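Local coordinates for protein SSD1 (Saccharomyces cerevisiae S288C, PDB 7AM1) that binds mRNA untranslated regions and represses translation as a non-enzymatic member of the RNase II family, at residues A[868-873]-A[879-884]. Sequence-based numbering, arbitrary orientation.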
loop_
_atom_site.group_PDB
_atom_site.type_symbol
_atom_site.label_atom_id
_atom_site.label_comp_id
_atom_site.label_asym_id
_atom_site.label_seq_id
_atom_site.Cartn_x
_atom_site.Cartn_y
_atom_site.Cartn_z
ATOM N N SER A 868 -35.087 2.087 5.457
ATOM C CA SER A 868 -35.398 1.649 6.811
ATOM C C SER A 868 -34.155 1.409 7.663
ATOM O O SER A 868 -34.284 1.273 8.884
ATOM C CB SER A 868 -36.237 0.370 6.767
ATOM O OG SER A 868 -35.559 -0.655 6.059
ATOM N N THR A 869 -32.963 1.365 7.065
ATOM C CA THR A 869 -31.733 1.233 7.835
ATOM C C THR A 869 -31.259 2.554 8.432
ATOM O O THR A 869 -30.319 2.551 9.231
ATOM C CB THR A 869 -30.605 0.675 6.962
ATOM O OG1 THR A 869 -30.268 1.638 5.954
ATOM C CG2 THR A 869 -31.026 -0.625 6.297
ATOM N N THR A 870 -31.874 3.671 8.069
ATOM C CA THR A 870 -31.401 4.978 8.499
ATOM C C THR A 870 -32.111 5.414 9.777
ATOM O O THR A 870 -33.188 4.923 10.119
ATOM C CB THR A 870 -31.615 6.015 7.392
ATOM O OG1 THR A 870 -33.014 6.289 7.242
ATOM C CG2 THR A 870 -31.060 5.499 6.067
ATOM N N GLU A 871 -31.476 6.337 10.494
ATOM C CA GLU A 871 -32.013 6.900 11.731
ATOM C C GLU A 871 -32.481 8.319 11.420
ATOM O O GLU A 871 -31.657 9.222 11.236
ATOM C CB GLU A 871 -30.957 6.883 12.836
ATOM C CG GLU A 871 -31.466 7.315 14.208
ATOM C CD GLU A 871 -32.546 6.390 14.755
ATOM O OE1 GLU A 871 -32.539 5.191 14.402
ATOM O OE2 GLU A 871 -33.406 6.861 15.533
ATOM N N THR A 872 -33.799 8.518 11.366
ATOM C CA THR A 872 -34.371 9.768 10.883
ATOM C C THR A 872 -35.450 10.273 11.829
ATOM O O THR A 872 -35.979 9.529 12.660
ATOM C CB THR A 872 -34.974 9.604 9.479
ATOM O OG1 THR A 872 -35.928 8.534 9.488
ATOM C CG2 THR A 872 -33.895 9.314 8.451
ATOM N N ARG A 873 -35.769 11.561 11.690
ATOM C CA ARG A 873 -36.892 12.144 12.411
ATOM C C ARG A 873 -37.295 13.460 11.761
ATOM O O ARG A 873 -36.478 14.142 11.134
ATOM C CB ARG A 873 -36.571 12.370 13.890
ATOM C CG ARG A 873 -35.460 13.357 14.157
ATOM C CD ARG A 873 -35.063 13.311 15.622
ATOM N NE ARG A 873 -34.407 14.545 16.042
ATOM C CZ ARG A 873 -33.096 14.759 15.991
ATOM N NH1 ARG A 873 -32.278 13.819 15.531
ATOM N NH2 ARG A 873 -32.602 15.921 16.395
ATOM N N TYR A 879 -36.106 17.824 8.375
ATOM C CA TYR A 879 -36.062 16.410 7.994
ATOM C C TYR A 879 -34.655 15.905 8.313
ATOM O O TYR A 879 -33.734 16.016 7.502
ATOM C CB TYR A 879 -36.426 16.250 6.521
ATOM C CG TYR A 879 -37.823 16.753 6.221
ATOM C CD1 TYR A 879 -38.053 18.096 5.957
ATOM C CD2 TYR A 879 -38.914 15.892 6.229
ATOM C CE1 TYR A 879 -39.330 18.567 5.695
ATOM C CE2 TYR A 879 -40.198 16.356 5.967
ATOM C CZ TYR A 879 -40.398 17.694 5.703
ATOM O OH TYR A 879 -41.665 18.166 5.442
ATOM N N ILE A 880 -34.507 15.320 9.500
ATOM C CA ILE A 880 -33.207 15.102 10.123
ATOM C C ILE A 880 -32.803 13.641 10.005
ATOM O O ILE A 880 -33.595 12.740 10.310
ATOM C CB ILE A 880 -33.231 15.533 11.603
ATOM C CG1 ILE A 880 -33.628 17.005 11.717
ATOM C CG2 ILE A 880 -31.887 15.251 12.259
ATOM C CD1 ILE A 880 -33.702 17.516 13.142
ATOM N N GLN A 881 -31.561 13.409 9.579
ATOM C CA GLN A 881 -30.925 12.099 9.632
ATOM C C GLN A 881 -29.717 12.186 10.555
ATOM O O GLN A 881 -28.901 13.105 10.423
ATOM C CB GLN A 881 -30.485 11.621 8.244
ATOM C CG GLN A 881 -29.852 10.233 8.254
ATOM C CD GLN A 881 -29.291 9.828 6.905
ATOM O OE1 GLN A 881 -29.246 10.631 5.973
ATOM N NE2 GLN A 881 -28.853 8.576 6.796
ATOM N N GLU A 882 -29.608 11.239 11.485
ATOM C CA GLU A 882 -28.473 11.177 12.396
ATOM C C GLU A 882 -27.394 10.267 11.819
ATOM O O GLU A 882 -27.682 9.142 11.395
ATOM C CB GLU A 882 -28.895 10.661 13.772
ATOM C CG GLU A 882 -30.097 11.359 14.371
ATOM C CD GLU A 882 -30.388 10.887 15.784
ATOM O OE1 GLU A 882 -29.861 9.822 16.177
ATOM O OE2 GLU A 882 -31.144 11.580 16.498
ATOM N N ILE A 883 -26.160 10.760 11.801
ATOM C CA ILE A 883 -24.996 9.995 11.368
ATOM C C ILE A 883 -24.141 9.718 12.599
ATOM O O ILE A 883 -23.617 10.651 13.223
ATOM C CB ILE A 883 -24.195 10.745 10.291
ATOM C CG1 ILE A 883 -25.109 11.241 9.162
ATOM C CG2 ILE A 883 -23.102 9.855 9.724
ATOM C CD1 ILE A 883 -25.764 10.135 8.361
ATOM N N HIS A 884 -23.998 8.439 12.945
ATOM C CA HIS A 884 -23.230 8.004 14.100
ATOM C C HIS A 884 -22.047 7.160 13.649
ATOM O O HIS A 884 -22.129 6.428 12.660
ATOM C CB HIS A 884 -24.073 7.159 15.069
ATOM C CG HIS A 884 -25.222 7.888 15.686
ATOM N ND1 HIS A 884 -25.171 8.411 16.959
ATOM C CD2 HIS A 884 -26.461 8.163 15.215
ATOM C CE1 HIS A 884 -26.326 8.989 17.241
ATOM N NE2 HIS A 884 -27.126 8.852 16.200
HETATM O O HOH W 1 -28.888 7.401 9.725
#
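Arg873 and Glu882 form a salt bridge across the two strands, with NH1 of Arg873 2.7 Å from OE2 of Glu882. The guanidinium and carboxylate planes stand 79° apart, so the pair meets through one nitrogen and one oxygen rather than as a flat two-pronged bridge. CG of Arg873 sits between its backbone N and carbonyl carbon (chi1 63°), and from there the chain runs extended to NE. This course carries the guanidinium over Ile880, whose CD1 lies over one face, offset toward the rim, 3.8 Å from NH2 of Arg873. CG2 of Ile880 also lies over a face, 3.6 Å from NH1 of Arg873. The other carboxylate oxygen of Glu882 is also held: NE2 of His884 donates to OE1 of Glu882 over 2.9 Å, almost straight at 175°, from above the carboxylate plane. CG of Glu871 packs against that same OE1. With an alanine here instead of Glu882, NH1 of Arg873 would probably lose this carboxylate and NE2 of His884 its acceptor, leaving the His884 ring likely to turn more freely.

Backbone hydrogen bonds fix the pairing of the strands. Arg873 and Ile880 are a hydrogen-bonded antiparallel pair, joined in both directions, and N of Glu882 donates to O of Glu871 at 2.9 Å. Thr872 and Gln881 form the adjoining non-hydrogen-bonded pair. Where 868-873 turns away, a water bridges the two segments. It accepts from N of Glu871 and NE2 of Gln881 and donates to O of Glu882. OE1 of Gln881 is bound by Trp782, which steadies the amide.

Further out, NE of Arg873 pairs with Glu875. Strand 777-782 hydrogen-bonds to the far edge of 879-884. The contact joins the two arms of the beta hairpin 872-875 and 878-884, with 872-875 an outermost strand, within this chain, of an antiparallel sheet near the C-terminus.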